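PDB 5OHU: soluble lytic murein transglycosylase from Pseudomonas aeruginosa, which probably cleaves the glycosidic bonds of peptidoglycan as a lytic transglycosylase, taking part in both exolytic and endolytic turnover of the cell wall. Local coordinates for residues 98-101 and 102-106; 294-297 and 298-302; 439-442 and 443-446; 540-543 and 544-547. All coordinates share one frame; numbering follows the deposited sequence.

Interaction 1: residues 98-101 and 102-106; sequences LKLR and WLRLL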
loop_
_atom_site.group_PDB
_atom_site.type_symbol
_atom_site.label_atom_id
_atom_site.label_comp_id
_atom_site.label_asym_id
_atom_site.label_seq_id
_atom_site.Cartn_x
_atom_site.Cartn_y
_atom_site.Cartn_z
ATOM N N LEU A 98 -2.210 1.552 25.794
ATOM C CA LEU A 98 -2.361 2.025 27.160
ATOM C C LEU A 98 -3.129 3.339 27.202
ATOM O O LEU A 98 -3.959 3.547 28.094
ATOM C CB LEU A 98 -0.988 2.169 27.823
ATOM C CG LEU A 98 -0.943 2.835 29.210
ATOM C CD1 LEU A 98 -1.885 2.156 30.193
ATOM C CD2 LEU A 98 0.473 2.881 29.768
ATOM N N LYS A 99 -2.878 4.244 26.249
ATOM C CA LYS A 99 -3.593 5.519 26.296
ATOM C C LYS A 99 -5.059 5.326 25.959
ATOM O O LYS A 99 -5.931 5.952 26.575
ATOM C CB LYS A 99 -2.968 6.535 25.343
ATOM C CG LYS A 99 -1.521 6.907 25.680
ATOM C CD LYS A 99 -1.043 8.098 24.820
ATOM C CE LYS A 99 -1.789 9.396 25.188
ATOM N NZ LYS A 99 -1.196 10.636 24.548
ATOM N N LEU A 100 -5.346 4.463 24.981
ATOM C CA LEU A 100 -6.730 4.158 24.645
ATOM C C LEU A 100 -7.497 3.679 25.869
ATOM O O LEU A 100 -8.561 4.218 26.208
ATOM C CB LEU A 100 -6.771 3.103 23.539
ATOM C CG LEU A 100 -8.147 2.552 23.204
ATOM C CD1 LEU A 100 -9.023 3.641 22.639
ATOM C CD2 LEU A 100 -8.021 1.373 22.221
ATOM N N ARG A 101 -6.948 2.684 26.563
ATOM C CA ARG A 101 -7.612 2.110 27.729
ATOM C C ARG A 101 -7.769 3.126 28.854
ATOM O O ARG A 101 -8.840 3.245 29.456
ATOM C CB ARG A 101 -6.812 0.916 28.217
ATOM C CG ARG A 101 -7.167 -0.319 27.504
ATOM C CD ARG A 101 -6.028 -1.267 27.519
ATOM N NE ARG A 101 -6.317 -2.342 26.585
ATOM C CZ ARG A 101 -5.463 -3.294 26.259
ATOM N NH1 ARG A 101 -4.251 -3.279 26.785
ATOM N NH2 ARG A 101 -5.833 -4.226 25.392
ATOM N N TRP A 102 -6.708 3.865 29.155
ATOM C CA TRP A 102 -6.788 4.858 30.219
ATOM C C TRP A 102 -7.770 5.977 29.871
ATOM O O TRP A 102 -8.643 6.317 30.680
ATOM C CB TRP A 102 -5.406 5.412 30.502
ATOM C CG TRP A 102 -5.360 6.262 31.684
ATOM C CD1 TRP A 102 -5.847 5.973 32.919
ATOM C CD2 TRP A 102 -4.788 7.568 31.767
ATOM N NE1 TRP A 102 -5.626 7.028 33.768
ATOM C CE2 TRP A 102 -4.967 8.016 33.085
ATOM C CE3 TRP A 102 -4.150 8.405 30.847
ATOM C CZ2 TRP A 102 -4.523 9.264 33.517
ATOM C CZ3 TRP A 102 -3.703 9.631 31.273
ATOM C CH2 TRP A 102 -3.888 10.051 32.597
ATOM N N LEU A 103 -7.655 6.555 28.665
ATOM C CA LEU A 103 -8.554 7.648 28.280
ATOM C C LEU A 103 -10.012 7.203 28.320
ATOM O O LEU A 103 -10.901 7.985 28.682
ATOM C CB LEU A 103 -8.192 8.193 26.888
ATOM C CG LEU A 103 -7.011 9.184 26.724
ATOM C CD1 LEU A 103 -7.404 10.602 27.049
ATOM C CD2 LEU A 103 -5.862 8.829 27.641
ATOM N N ARG A 104 -10.271 5.946 27.964
ATOM C CA ARG A 104 -11.602 5.365 28.119
ATOM C C ARG A 104 -12.060 5.418 29.580
ATOM O O ARG A 104 -13.152 5.918 29.893
ATOM C CB ARG A 104 -11.554 3.932 27.591
ATOM C CG ARG A 104 -12.846 3.246 27.326
ATOM C CD ARG A 104 -12.563 1.773 27.002
ATOM N NE ARG A 104 -12.208 1.532 25.605
ATOM C CZ ARG A 104 -11.322 0.620 25.204
ATOM N NH1 ARG A 104 -10.670 -0.120 26.097
ATOM N NH2 ARG A 104 -11.080 0.448 23.911
ATOM N N LEU A 105 -11.219 4.933 30.498
ATOM C CA LEU A 105 -11.519 5.080 31.920
ATOM C C LEU A 105 -11.767 6.541 32.299
ATOM O O LEU A 105 -12.748 6.855 32.989
ATOM C CB LEU A 105 -10.385 4.499 32.760
ATOM C CG LEU A 105 -10.243 2.972 32.709
ATOM C CD1 LEU A 105 -9.056 2.536 33.554
ATOM C CD2 LEU A 105 -11.522 2.266 33.174
ATOM N N LEU A 106 -10.885 7.452 31.873
ATOM C CA LEU A 106 -11.020 8.846 32.301
ATOM C C LEU A 106 -12.351 9.425 31.857
ATOM O O LEU A 106 -12.998 10.182 32.598
ATOM C CB LEU A 106 -9.879 9.693 31.738
ATOM C CG LEU A 106 -8.464 9.376 32.191
ATOM C CD1 LEU A 106 -7.499 10.196 31.380
ATOM C CD2 LEU A 106 -8.331 9.637 33.719
#
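Leu100 and Arg104 meet one turn apart on the α-helix 95-108, part of the helical array of this Slt-family protein, and their contact illustrates how a leucine one turn back supports a guanidinium that reaches for a carboxylate. The backbone supplies the frame through four successive i to i+4 hydrogen bonds, from the N-H groups of Trp102, Leu103, Arg104 and Leu105 to the carbonyls of Leu98, Lys99, Leu100 and Arg101; the bond from Leu103 N to Lys99 O measures 2.8 Å.

Apolar packing covers one face of the guanidinium. CG of Leu100 lies over that face of the Arg104 group, and its CD2 comes 3.6 Å from Arg104 NH2. The Arg104 chain runs straight through CG and then bends at chi3 (-84°), which folds the head back over the leucine. Arg101 CG approaches obliquely, 3.8 Å from Arg104 NH1, the two arginine chains running side by side in the same direction with their guanidinium planes 54° apart. Farther round the helix, Leu106 CD1 sits over the centre of the Trp102 ring, 3.5 Å above its plane, while Tyr118 of helix 112-118 meets that indole edge-to-face.

Charged and polar ends find partners outside the helix. Arg104 NE forms a salt bridge with Glu127, and a phosphate ion, probably from the crystallisation liquor, lies about 3 Å from the Arg104 side chain. Lys99 NZ is hydrogen-bonded to the main-chain O of Tyr118. On the buried flank, Leu103 turns CD2 back along its own helix, to 3.1 Å from Lys99 O.

Interaction 2: residues 294-297 and 298-302; sequences LPLM and TQYDP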
loop_
_atom_site.group_PDB
_atom_site.type_symbol
_atom_site.label_atom_id
_atom_site.label_comp_id
_atom_site.label_asym_id
_atom_site.label_seq_id
_atom_site.Cartn_x
_atom_site.Cartn_y
_atom_site.Cartn_z
ATOM N N LEU A 294 -11.140 8.531 -24.451
ATOM C CA LEU A 294 -10.428 9.791 -24.684
ATOM C C LEU A 294 -11.332 11.002 -24.820
ATOM O O LEU A 294 -11.024 12.028 -24.195
ATOM C CB LEU A 294 -9.537 9.676 -25.923
ATOM C CG LEU A 294 -8.284 8.837 -25.739
ATOM C CD1 LEU A 294 -7.667 8.606 -27.094
ATOM C CD2 LEU A 294 -7.303 9.543 -24.807
ATOM N N PRO A 295 -12.398 11.003 -25.641
ATOM C CA PRO A 295 -13.245 12.217 -25.689
ATOM C C PRO A 295 -13.905 12.512 -24.358
ATOM O O PRO A 295 -13.962 13.668 -23.917
ATOM C CB PRO A 295 -14.278 11.891 -26.786
ATOM C CG PRO A 295 -13.608 10.820 -27.648
ATOM C CD PRO A 295 -12.807 10.006 -26.655
ATOM N N LEU A 296 -14.375 11.467 -23.685
ATOM C CA LEU A 296 -14.981 11.617 -22.372
ATOM C C LEU A 296 -13.996 12.218 -21.366
ATOM O O LEU A 296 -14.323 13.169 -20.646
ATOM C CB LEU A 296 -15.472 10.247 -21.903
ATOM C CG LEU A 296 -16.251 10.234 -20.614
ATOM C CD1 LEU A 296 -17.504 11.056 -20.842
ATOM C CD2 LEU A 296 -16.570 8.799 -20.131
ATOM N N MET A 297 -12.793 11.659 -21.284
ATOM C CA MET A 297 -11.823 12.155 -20.312
ATOM C C MET A 297 -11.392 13.571 -20.661
ATOM O O MET A 297 -11.198 14.403 -19.776
ATOM C CB MET A 297 -10.605 11.224 -20.256
ATOM C CG MET A 297 -10.865 9.805 -19.738
ATOM S SD MET A 297 -9.379 8.754 -19.655
ATOM C CE MET A 297 -8.854 8.804 -21.355
ATOM N N THR A 298 -11.240 13.859 -21.953
ATOM C CA THR A 298 -10.832 15.186 -22.396
ATOM C C THR A 298 -11.883 16.232 -22.041
ATOM O O THR A 298 -11.549 17.353 -21.636
ATOM C CB THR A 298 -10.581 15.150 -23.906
ATOM O OG1 THR A 298 -9.544 14.203 -24.188
ATOM C CG2 THR A 298 -10.173 16.518 -24.443
ATOM N N GLN A 299 -13.158 15.882 -22.179
ATOM C CA GLN A 299 -14.231 16.817 -21.876
ATOM C C GLN A 299 -14.419 17.011 -20.372
ATOM O O GLN A 299 -14.777 18.110 -19.930
ATOM C CB GLN A 299 -15.525 16.315 -22.518
ATOM C CG GLN A 299 -16.767 17.118 -22.190
ATOM C CD GLN A 299 -16.816 18.429 -22.942
ATOM O OE1 GLN A 299 -16.094 18.622 -23.922
ATOM N NE2 GLN A 299 -17.667 19.339 -22.490
ATOM N N TYR A 300 -14.189 15.982 -19.559
ATOM C CA TYR A 300 -14.494 16.109 -18.145
ATOM C C TYR A 300 -13.270 16.369 -17.276
ATOM O O TYR A 300 -13.422 16.553 -16.068
ATOM C CB TYR A 300 -15.283 14.883 -17.667
ATOM C CG TYR A 300 -16.723 15.014 -18.132
ATOM C CD1 TYR A 300 -17.632 15.768 -17.409
ATOM C CD2 TYR A 300 -17.149 14.461 -19.340
ATOM C CE1 TYR A 300 -18.936 15.936 -17.848
ATOM C CE2 TYR A 300 -18.459 14.626 -19.788
ATOM C CZ TYR A 300 -19.345 15.365 -19.032
ATOM O OH TYR A 300 -20.646 15.547 -19.448
ATOM N N ASP A 301 -12.071 16.438 -17.860
ATOM C CA ASP A 301 -10.932 16.969 -17.122
ATOM C C ASP A 301 -10.066 17.809 -18.057
ATOM O O ASP A 301 -8.879 17.516 -18.258
ATOM C CB ASP A 301 -10.143 15.833 -16.469
ATOM C CG ASP A 301 -9.173 16.324 -15.395
ATOM O OD1 ASP A 301 -9.342 17.463 -14.912
ATOM O OD2 ASP A 301 -8.268 15.551 -14.997
ATOM N N PRO A 302 -10.618 18.869 -18.648
ATOM C CA PRO A 302 -9.814 19.657 -19.598
ATOM C C PRO A 302 -8.582 20.290 -18.968
ATOM O O PRO A 302 -7.575 20.485 -19.664
ATOM C CB PRO A 302 -10.809 20.718 -20.095
ATOM C CG PRO A 302 -11.758 20.888 -18.956
ATOM C CD PRO A 302 -11.930 19.495 -18.383
#
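The phenol ring of Tyr300 receives Leu296 O at its edge, in the ring plane, with CD2 of the ring 3.4 Å from that oxygen. This is the C-terminal turn of the short α-helix 293-300, where i to i+4 pairs still hold just before the chain leaves helical geometry. The same ring meets the leucine side chain: Leu296 CD1 touches Tyr300 CD2 at 3.7 Å and CE2 at nearly the same distance. Leu296 sends CG anti to its N (chi1 -174°), which carries a methyl forward along the helix to the ring. Both side chains then rest on helix 271-287, Leu296 on Ile281 and Tyr300 on Val275 and Ala278, so the pair forms part of a helix-helix interface.

Backbone bonds continue through this end of the helix, from Thr298, Gln299, Tyr300 and Asp301 N to the carbonyls four residues earlier. Their N-H...O angles fall from 156° at Thr298 to 137° at Asp301, as expected where a helix is ending. Asp301 is the first residue to depart from helical backbone angles. Its carboxylate is directed onward, OD1 to the N-H of Arg305 and OD2 to that of Asp306, ahead of helix 307-319.

Thr298 adds a side-chain bond of its own. Its hydroxyl, lying beside the backbone N, turns back upon the helix and donates to the carbonyl that its own amide already uses. Leu294 O is therefore gripped twice, by Thr298 N at 2.9 Å and, from the opposite face of the carbonyl plane, by Thr298 OG1 at 2.6 Å.

Interaction 3: residues 439-442 and 443-446; sequences DELI and AQAR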
loop_
_atom_site.group_PDB
_atom_site.type_symbol
_atom_site.label_atom_id
_atom_site.label_comp_id
_atom_site.label_asym_id
_atom_site.label_seq_id
_atom_site.Cartn_x
_atom_site.Cartn_y
_atom_site.Cartn_z
ATOM N N ASP A 439 19.664 10.898 8.151
ATOM C CA ASP A 439 20.950 10.342 8.564
ATOM C C ASP A 439 20.765 9.196 9.547
ATOM O O ASP A 439 21.489 8.195 9.493
ATOM C CB ASP A 439 21.824 11.430 9.187
ATOM C CG ASP A 439 21.870 12.696 8.356
ATOM O OD1 ASP A 439 20.789 13.229 8.020
ATOM O OD2 ASP A 439 22.988 13.157 8.038
ATOM N N GLU A 440 19.804 9.331 10.461
ATOM C CA GLU A 440 19.555 8.275 11.432
ATOM C C GLU A 440 18.999 7.033 10.749
ATOM O O GLU A 440 19.425 5.908 11.036
ATOM C CB GLU A 440 18.603 8.783 12.513
ATOM C CG GLU A 440 19.232 9.800 13.458
ATOM C CD GLU A 440 18.215 10.445 14.383
ATOM O OE1 GLU A 440 17.076 10.717 13.937
ATOM O OE2 GLU A 440 18.556 10.675 15.562
ATOM N N LEU A 441 18.044 7.225 9.839
ATOM C CA LEU A 441 17.523 6.113 9.055
ATOM C C LEU A 441 18.644 5.354 8.356
ATOM O O LEU A 441 18.630 4.119 8.305
ATOM C CB LEU A 441 16.517 6.630 8.029
ATOM C CG LEU A 441 15.171 7.095 8.570
ATOM C CD1 LEU A 441 14.378 7.689 7.441
ATOM C CD2 LEU A 441 14.414 5.936 9.211
ATOM N N ILE A 442 19.623 6.084 7.813
ATOM C CA ILE A 442 20.756 5.453 7.148
ATOM C C ILE A 442 21.584 4.652 8.148
ATOM O O ILE A 442 21.968 3.505 7.882
ATOM C CB ILE A 442 21.599 6.519 6.416
ATOM C CG1 ILE A 442 20.901 6.963 5.122
ATOM C CG2 ILE A 442 22.987 5.996 6.115
ATOM C CD1 ILE A 442 21.357 8.303 4.609
ATOM N N ALA A 443 21.846 5.228 9.325
ATOM C CA ALA A 443 22.563 4.492 10.360
ATOM C C ALA A 443 21.802 3.237 10.776
ATOM O O ALA A 443 22.401 2.165 10.939
ATOM C CB ALA A 443 22.817 5.394 11.567
ATOM N N GLN A 444 20.477 3.347 10.938
ATOM C CA GLN A 444 19.676 2.178 11.286
ATOM C C GLN A 444 19.763 1.110 10.199
ATOM O O GLN A 444 19.812 -0.091 10.498
ATOM C CB GLN A 444 18.221 2.585 11.516
ATOM C CG GLN A 444 17.417 1.584 12.327
ATOM C CD GLN A 444 15.927 1.814 12.222
ATOM O OE1 GLN A 444 15.427 2.197 11.167
ATOM N NE2 GLN A 444 15.204 1.586 13.320
ATOM N N ALA A 445 19.784 1.537 8.930
ATOM C CA ALA A 445 19.920 0.587 7.831
ATOM C C ALA A 445 21.213 -0.210 7.948
ATOM O O ALA A 445 21.217 -1.432 7.742
ATOM C CB ALA A 445 19.859 1.316 6.485
ATOM N N ARG A 446 22.317 0.457 8.293
ATOM C CA ARG A 446 23.583 -0.258 8.439
ATOM C C ARG A 446 23.528 -1.251 9.591
ATOM O O ARG A 446 24.029 -2.375 9.470
ATOM C CB ARG A 446 24.739 0.722 8.637
ATOM C CG ARG A 446 26.127 0.073 8.538
ATOM C CD ARG A 446 26.414 -0.436 7.121
ATOM N NE ARG A 446 27.239 -1.644 7.117
ATOM C CZ ARG A 446 28.568 -1.645 7.084
ATOM N NH1 ARG A 446 29.234 -0.500 7.053
ATOM N NH2 ARG A 446 29.234 -2.794 7.085
#
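Glu440 O accepts the amide of Gln444 N at 2.8 Å, within a run of four α-helical i to i+4 bonds in helix 438-450. The companion bonds run from Ala443 N, Ala445 N and Arg446 N to Asp439 O, Leu441 O and Ile442 O, the last of them measuring 3.1 Å from Arg446 N to Ile442 O. This is regular α-helix, in the region assigned to the L domain of the Slt family.

Direct contact between side chains is slight here. Leu441 CD2 comes no closer than 4.3 Å to Gln444 OE1, and most of the touching is of CB atoms on the carbonyls of the preceding turn. The methyl of Ala445 is 3.3 Å from Ile442 O, that of Ala443 is 3.5 Å from Glu440 O, and Gln444 CB lies equally far, 3.6 Å, from Glu440 O and Leu441 O. The two alanines present only methyl groups here, and Ala445 meets Ser460 and Ile461 of helix 454-463.

Gln444 behaves differently. Its CG is anti to the backbone N (chi1 -160°), and the chain remains extended beyond, delivering the amide away from its own helix. There OE1 is hydrogen-bonded to Ser460 OG and NE2 to Trp429 O, so both ends of a buried amide are matched. Glu440, meanwhile, returns OE1 to the N-H of Asp437, near the start of the helix.

The chemistry thus implies a division of labour: backbone bonds hold the helix, the methyl of Ala445 allows close packing against helix 454-463, and one buried amide ties it to helices 422-433 and 454-463.

Interaction 4: residues 540-543 and 544-547; sequences STQQ and LIVP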
loop_
_atom_site.group_PDB
_atom_site.type_symbol
_atom_site.label_atom_id
_atom_site.label_comp_id
_atom_site.label_asym_id
_atom_site.label_seq_id
_atom_site.Cartn_x
_atom_site.Cartn_y
_atom_site.Cartn_z
ATOM N N SER A 540 5.931 -30.924 3.869
ATOM C CA SER A 540 4.723 -30.231 4.298
ATOM C C SER A 540 4.800 -28.783 3.839
ATOM O O SER A 540 5.864 -28.285 3.473
ATOM C CB SER A 540 4.546 -30.292 5.819
ATOM O OG SER A 540 5.494 -29.464 6.474
ATOM N N THR A 541 3.646 -28.109 3.884
ATOM C CA THR A 541 3.614 -26.662 3.692
ATOM C C THR A 541 4.599 -25.958 4.618
ATOM O O THR A 541 5.218 -24.959 4.236
ATOM C CB THR A 541 2.193 -26.134 3.925
ATOM O OG1 THR A 541 1.329 -26.600 2.882
ATOM C CG2 THR A 541 2.163 -24.604 3.946
ATOM N N GLN A 542 4.780 -26.483 5.832
ATOM C CA GLN A 542 5.634 -25.810 6.809
ATOM C C GLN A 542 7.077 -25.698 6.321
ATOM O O GLN A 542 7.747 -24.691 6.578
ATOM C CB GLN A 542 5.568 -26.540 8.154
ATOM C CG GLN A 542 6.639 -26.127 9.176
ATOM C CD GLN A 542 6.482 -24.705 9.713
ATOM O OE1 GLN A 542 5.612 -23.941 9.277
ATOM N NE2 GLN A 542 7.331 -24.346 10.674
ATOM N N GLN A 543 7.569 -26.709 5.599
ATOM C CA GLN A 543 8.943 -26.677 5.106
ATOM C C GLN A 543 9.218 -25.514 4.159
ATOM O O GLN A 543 10.390 -25.242 3.877
ATOM C CB GLN A 543 9.286 -27.988 4.400
ATOM C CG GLN A 543 9.933 -29.023 5.293
ATOM C CD GLN A 543 10.387 -30.239 4.522
ATOM O OE1 GLN A 543 10.152 -30.346 3.315
ATOM N NE2 GLN A 543 11.047 -31.166 5.213
ATOM N N LEU A 544 8.183 -24.819 3.678
ATOM C CA LEU A 544 8.360 -23.697 2.759
ATOM C C LEU A 544 9.113 -22.512 3.360
ATOM O O LEU A 544 9.478 -21.599 2.610
ATOM C CB LEU A 544 7.002 -23.216 2.259
ATOM C CG LEU A 544 6.315 -24.129 1.250
ATOM C CD1 LEU A 544 4.931 -23.581 0.927
ATOM C CD2 LEU A 544 7.174 -24.220 -0.002
ATOM N N ILE A 545 9.344 -22.472 4.679
ATOM C CA ILE A 545 10.206 -21.412 5.206
ATOM C C ILE A 545 11.657 -21.850 5.304
ATOM O O ILE A 545 12.510 -21.046 5.705
ATOM C CB ILE A 545 9.777 -20.890 6.593
ATOM C CG1 ILE A 545 9.844 -21.991 7.646
ATOM C CG2 ILE A 545 8.398 -20.246 6.554
ATOM C CD1 ILE A 545 9.882 -21.433 9.051
ATOM N N VAL A 546 11.966 -23.099 4.975
ATOM C CA VAL A 546 13.359 -23.502 4.808
ATOM C C VAL A 546 13.846 -22.916 3.487
ATOM O O VAL A 546 13.306 -23.265 2.428
ATOM C CB VAL A 546 13.513 -25.026 4.832
ATOM C CG1 VAL A 546 14.961 -25.411 4.505
ATOM C CG2 VAL A 546 13.092 -25.567 6.191
ATOM N N PRO A 547 14.851 -22.031 3.505
ATOM C CA PRO A 547 15.240 -21.330 2.265
ATOM C C PRO A 547 15.458 -22.243 1.067
ATOM O O PRO A 547 14.909 -21.983 -0.008
ATOM C CB PRO A 547 16.530 -20.603 2.674
ATOM C CG PRO A 547 16.380 -20.387 4.171
ATOM C CD PRO A 547 15.635 -21.594 4.678
#
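Leu544 rests on Thr541 in a compact 3-10 turn of the SLT domain, which has a lysozyme-like family assignment. Its N-H donates to Thr541 O at 3.0 Å, an i to i+3 bond in which the donor stands above the carbonyl plane, consistent with the tighter winding of a 3-10 turn. Leu544 CG, placed beside its own backbone N by chi1 of -73°, comes within 3.3 Å of the same oxygen, and CD1 faces Thr541 CG2 at 4.2 Å. The leucine is buried against Ala527 of helix 524-534.

At Ile545 the next bond, to Gln542 O at 3.3 Å, is straight but weak. Ile545 CG1 occupies the position between the backbone N and the carbonyl carbon (chi1 62°), which sets CD1 4.2 Å from Gln542 NE2; the two side chains pass at a slant.

Val546 closes the turn through its N-H to Gln543 O, 2.9 Å away, and lays CB 3.3 Å from that oxygen. It is the N-cap residue of helix 547-564, which Pro547 begins.

The sequence of i to i+3 bonds implies a turn held chiefly by its backbone, with the buried Leu544 packing on helix 524-534 and Leu544 O accepting from Asn550 of the following helix.

The four interactions follow one another along the chain and none touches another, so each is a separate local arrangement in a largely helical protein. Interactions 1 and 3 lie within helices 95-108 and 438-450, and interaction 2 spans the C-terminal end of helix 293-300, while interaction 4 is a 3-10 turn leading into helix 547-564. The closest centres, those of interactions 3 and 4, are about 32 Å apart, in the L and SLT family regions respectively. Interaction 2 is remote from both, its centre about 46 Å from that of interaction 3 and 52 Å from that of interaction 4, on the opposite side of the chain's centre. Short-range bonding thus shapes each helix or turn, and helix-to-helix packing assembles them into the extended molecule.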